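Local coordinates for tegumental protein 20.8 kDa (PDB 5X2D) that is a liver-fluke tegumental-allergen-like protein that in full length probably binds calcium, represented here by its dynein light chain-like domain, at residues 15-18 / 19-23; 47-50 / 51-55. All blocks are in the same frame, centred on the assembly; numbering follows the deposited sequence.

In the fold
Both contacts are local, each within one helix of the dynein light chain-like domain, where two successive helices pack beside an antiparallel sheet. Interaction 1 forms the first turns of helix 16-29 and is partly buried; interaction 2 forms the last turns of helix 36-54 and lies nearer the surface. Their chemistry differs with their place: a serine cap and a long Glu17-Lys21 salt bridge begin one helix, while a threonine methyl laid over a phenylalanine ring, and a Lys47-Asp51 salt bridge whose lysine also donates to Trp58 O of strand 58-63, finish the other. The two interactions meet where Asp18, Lys21 and Ile22 pack on Phe49 and Phe54.

Interaction 1 (15-18 / 19-23); sequences SLED and QIKIA
The flat amide of Gln19 is turned so that its two ends meet different neighbours: OE1 lies 4.2 Å from Leu16 CD2, while NE2 is on the side of Ser15 O and makes a weak hydrogen bond to Met14 O, just ahead of the helix. Of the two carboxylates, that of Asp18 has OD1 beside Lys21 CE, and OD2 takes a weak hydrogen bond from Ser15 OG. The carboxylate of Glu17 presents OE2 to Lys21 NZ.

This is an N-capped helix start, the first turns of helix 16-29 in the dynein light chain-like fold. Ser15 is the N-cap: Asp18 N donates to Ser15 OG over 3.1 Å with an N-H...O angle of 159°, which closes the first turn. Asp18 therefore meets Ser15 through both its backbone and its side chain, and its negative charge near the helix start would probably suit the helix dipole. The helical ladder starts at once: Gln19 N bonds to Ser15 O, then Ile20 N to Leu16 O at 2.8 Å, and Lys21 N to Glu17 O.

Glu17 and Lys21 run side by side in the same direction. The Glu17 chain is extended, with CG opposite the backbone N (chi1 -177°), whereas Lys21 bends at its last torsion, chi4 -77°, and this brings NZ over to Glu17. The salt bridge is a long one.

Toward the sheet, Gln19 and Ile22 touch Phe79 of strand 78-83, and Ile22 also touches Phe81. Lys21 NZ sits 3.6 Å from Glu17 OE2 but 4.4 Å from Asp18 OD1, so the nearer acid is the one a full turn back.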
loop_
_atom_site.group_PDB
_atom_site.type_symbol
_atom_site.label_atom_id
_atom_site.label_comp_id
_atom_site.label_asym_id
_atom_site.label_seq_id
_atom_site.Cartn_x
_atom_site.Cartn_y
_atom_site.Cartn_z
ATOM N N SER A 15 12.381 2.391 -15.826
ATOM C CA SER A 15 13.278 3.281 -16.558
ATOM C C SER A 15 12.938 4.697 -16.162
ATOM O O SER A 15 11.834 4.938 -15.681
ATOM C CB SER A 15 13.150 3.093 -18.077
ATOM O OG SER A 15 11.867 3.480 -18.554
ATOM N N LEU A 16 13.877 5.622 -16.338
ATOM C CA LEU A 16 13.584 7.032 -16.075
ATOM C C LEU A 16 12.524 7.511 -17.030
ATOM O O LEU A 16 11.699 8.358 -16.688
ATOM C CB LEU A 16 14.816 7.928 -16.221
ATOM C CG LEU A 16 15.701 8.134 -15.001
ATOM C CD1 LEU A 16 17.028 8.815 -15.359
ATOM C CD2 LEU A 16 14.927 8.965 -13.985
ATOM N N GLU A 17 12.566 6.972 -18.241
ATOM C CA GLU A 17 11.620 7.361 -19.266
ATOM C C GLU A 17 10.193 7.105 -18.767
ATOM O O GLU A 17 9.338 7.988 -18.815
ATOM C CB GLU A 17 11.909 6.604 -20.572
ATOM C CG GLU A 17 11.018 7.001 -21.730
ATOM C CD GLU A 17 11.415 6.330 -23.030
ATOM O OE1 GLU A 17 12.141 5.311 -22.988
ATOM O OE2 GLU A 17 11.019 6.842 -24.097
ATOM N N ASP A 18 9.962 5.919 -18.221
ATOM C CA ASP A 18 8.645 5.583 -17.717
ATOM C C ASP A 18 8.330 6.286 -16.408
ATOM O O ASP A 18 7.175 6.426 -16.036
ATOM C CB ASP A 18 8.516 4.072 -17.536
ATOM C CG ASP A 18 8.587 3.319 -18.851
ATOM O OD1 ASP A 18 8.175 3.886 -19.892
ATOM O OD2 ASP A 18 9.095 2.173 -18.834
ATOM N N GLN A 19 9.349 6.720 -15.693
ATOM C CA GLN A 19 9.104 7.453 -14.465
ATOM C C GLN A 19 8.641 8.849 -14.810
ATOM O O GLN A 19 7.722 9.401 -14.194
ATOM C CB GLN A 19 10.355 7.517 -13.588
ATOM C CG GLN A 19 10.532 6.304 -12.706
ATOM C CD GLN A 19 11.858 6.339 -12.011
ATOM O OE1 GLN A 19 12.153 7.305 -11.312
ATOM N NE2 GLN A 19 12.687 5.304 -12.216
ATOM N N ILE A 20 9.302 9.411 -15.805
ATOM C CA ILE A 20 9.024 10.757 -16.235
ATOM C C ILE A 20 7.590 10.876 -16.731
ATOM O O ILE A 20 6.923 11.849 -16.405
ATOM C CB ILE A 20 10.010 11.202 -17.320
ATOM C CG1 ILE A 20 11.371 11.506 -16.683
ATOM C CG2 ILE A 20 9.488 12.416 -18.065
ATOM C CD1 ILE A 20 12.473 11.826 -17.681
ATOM N N LYS A 21 7.056 9.883 -17.445
ATOM C CA LYS A 21 5.728 10.127 -18.014
ATOM C C LYS A 21 4.650 9.968 -16.959
ATOM O O LYS A 21 3.552 10.516 -17.101
ATOM C CB LYS A 21 5.374 9.179 -19.177
ATOM C CG LYS A 21 6.481 8.504 -19.962
ATOM C CD LYS A 21 5.848 7.801 -21.186
ATOM C CE LYS A 21 6.711 6.700 -21.790
ATOM N NZ LYS A 21 7.793 7.328 -22.593
ATOM N N ILE A 22 4.975 9.260 -15.883
ATOM C CA ILE A 22 4.130 9.262 -14.706
ATOM C C ILE A 22 4.177 10.648 -14.053
ATOM O O ILE A 22 3.146 11.137 -13.576
ATOM C CB ILE A 22 4.532 8.140 -13.747
ATOM C CG1 ILE A 22 3.856 6.835 -14.197
ATOM C CG2 ILE A 22 4.161 8.487 -12.315
ATOM C CD1 ILE A 22 4.425 5.557 -13.592
ATOM N N ALA A 23 5.357 11.280 -14.046
ATOM C CA ALA A 23 5.491 12.660 -13.536
ATOM C C ALA A 23 4.557 13.599 -14.287
ATOM O O ALA A 23 3.683 14.247 -13.702
ATOM C CB ALA A 23 6.904 13.152 -13.664
#

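Interaction 2 (47-50 / 51-55); sequences KSFA and DKTFG
Thr53 reaches back one turn and lays its methyl over the ring of Phe49. CG2 stands 3.9 Å from the ring centroid, 26° off the normal, a CH-pi contact over the face. Its hydroxyl, also above that ring but toward the rim, donates from OG1 to Phe49 O at 2.7 Å, approaching from above the carbonyl plane. Thr53 N also donates to Phe49 O, so this one carbonyl is gripped twice by a single residue. The fork depends on chi1 of 47°, which places OG1 between the backbone N and the carbonyl carbon. OG1 lies about 3.6 Å above the Phe49 ring plane and 3.5 Å above that of Phe54, so two aromatics flank it. Those rings approach obliquely in loose apolar packing, Phe49 CE2 to Phe54 CE2 at 4.2 Å, and Phe54 CD2 packs 3.9 Å from Ala50 CB.

On another side of the helix, the bent chain of Lys47 crosses Asp51 at a slant. Its stronger bond is from NZ to Trp58 O; NZ to Asp51 OD2, 3.3 Å, is a weak hydrogen bond within a salt bridge. Asp51 OD1 takes a weak hydrogen bond from Trp58 N, so both side chains reach the start of strand 58-63.

Phe49 touches Glu25 of helix 16-29, and Phe54 rests against that helix at Asp18 and Ile22. Toward strand 58-63, Lys47 packs on Val60 and Ala50 on Trp58.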
loop_
_atom_site.group_PDB
_atom_site.type_symbol
_atom_site.label_atom_id
_atom_site.label_comp_id
_atom_site.label_asym_id
_atom_site.label_seq_id
_atom_site.Cartn_x
_atom_site.Cartn_y
_atom_site.Cartn_z
ATOM N N LYS A 47 -4.568 5.079 -12.598
ATOM C CA LYS A 47 -4.554 3.676 -12.991
ATOM C C LYS A 47 -4.874 3.568 -14.470
ATOM O O LYS A 47 -4.158 2.924 -15.239
ATOM C CB LYS A 47 -5.572 2.845 -12.194
ATOM C CG LYS A 47 -5.592 1.360 -12.576
ATOM C CD LYS A 47 -7.025 0.804 -12.693
ATOM C CE LYS A 47 -7.141 -0.650 -12.228
ATOM N NZ LYS A 47 -6.145 -1.571 -12.825
ATOM N N SER A 48 -5.965 4.211 -14.861
ATOM C CA SER A 48 -6.440 4.119 -16.226
ATOM C C SER A 48 -5.447 4.761 -17.186
ATOM O O SER A 48 -5.445 4.437 -18.375
ATOM C CB SER A 48 -7.815 4.765 -16.359
ATOM O OG SER A 48 -8.248 4.723 -17.703
ATOM N N PHE A 49 -4.606 5.665 -16.675
ATOM C CA PHE A 49 -3.508 6.213 -17.475
ATOM C C PHE A 49 -2.413 5.191 -17.729
ATOM O O PHE A 49 -1.940 5.042 -18.855
ATOM C CB PHE A 49 -2.862 7.419 -16.799
ATOM C CG PHE A 49 -1.569 7.845 -17.449
ATOM C CD1 PHE A 49 -1.581 8.624 -18.603
ATOM C CD2 PHE A 49 -0.342 7.453 -16.924
ATOM C CE1 PHE A 49 -0.392 9.022 -19.213
ATOM C CE2 PHE A 49 0.858 7.845 -17.531
ATOM C CZ PHE A 49 0.831 8.628 -18.676
ATOM N N ALA A 50 -2.006 4.510 -16.662
ATOM C CA ALA A 50 -0.891 3.578 -16.725
ATOM C C ALA A 50 -1.245 2.412 -17.612
ATOM O O ALA A 50 -0.454 2.054 -18.487
ATOM C CB ALA A 50 -0.509 3.085 -15.337
ATOM N N ASP A 51 -2.448 1.856 -17.422
ATOM C CA ASP A 51 -2.872 0.682 -18.192
ATOM C C ASP A 51 -2.859 0.954 -19.693
ATOM O O ASP A 51 -2.505 0.077 -20.481
ATOM C CB ASP A 51 -4.276 0.203 -17.790
ATOM C CG ASP A 51 -4.414 -0.092 -16.301
ATOM O OD1 ASP A 51 -3.389 -0.109 -15.582
ATOM O OD2 ASP A 51 -5.567 -0.340 -15.866
ATOM N N LYS A 52 -3.218 2.169 -20.091
ATOM C CA LYS A 52 -3.176 2.512 -21.505
ATOM C C LYS A 52 -1.739 2.688 -21.952
ATOM O O LYS A 52 -1.355 2.196 -23.009
ATOM C CB LYS A 52 -3.996 3.778 -21.811
ATOM C CG LYS A 52 -3.669 4.405 -23.169
ATOM C CD LYS A 52 -4.539 5.619 -23.477
ATOM C CE LYS A 52 -4.664 5.838 -24.990
ATOM N NZ LYS A 52 -5.859 5.184 -25.617
ATOM N N THR A 53 -0.944 3.397 -21.154
ATOM C CA THR A 53 0.414 3.730 -21.567
ATOM C C THR A 53 1.400 2.563 -21.402
ATOM O O THR A 53 2.125 2.236 -22.340
ATOM C CB THR A 53 0.941 4.963 -20.793
ATOM O OG1 THR A 53 0.659 4.811 -19.399
ATOM C CG2 THR A 53 0.268 6.239 -21.293
ATOM N N PHE A 54 1.447 1.949 -20.220
ATOM C CA PHE A 54 2.446 0.905 -19.954
ATOM C C PHE A 54 1.973 -0.548 -20.124
ATOM O O PHE A 54 2.790 -1.470 -20.122
ATOM C CB PHE A 54 3.019 1.092 -18.544
ATOM C CG PHE A 54 3.473 2.503 -18.267
ATOM C CD1 PHE A 54 4.450 3.094 -19.047
ATOM C CD2 PHE A 54 2.928 3.234 -17.221
ATOM C CE1 PHE A 54 4.863 4.373 -18.804
ATOM C CE2 PHE A 54 3.354 4.529 -16.967
ATOM C CZ PHE A 54 4.317 5.097 -17.758
ATOM N N GLY A 55 0.671 -0.764 -20.265
ATOM C CA GLY A 55 0.163 -2.117 -20.417
ATOM C C GLY A 55 -0.183 -2.784 -19.094
ATOM O O GLY A 55 0.298 -2.372 -18.035
#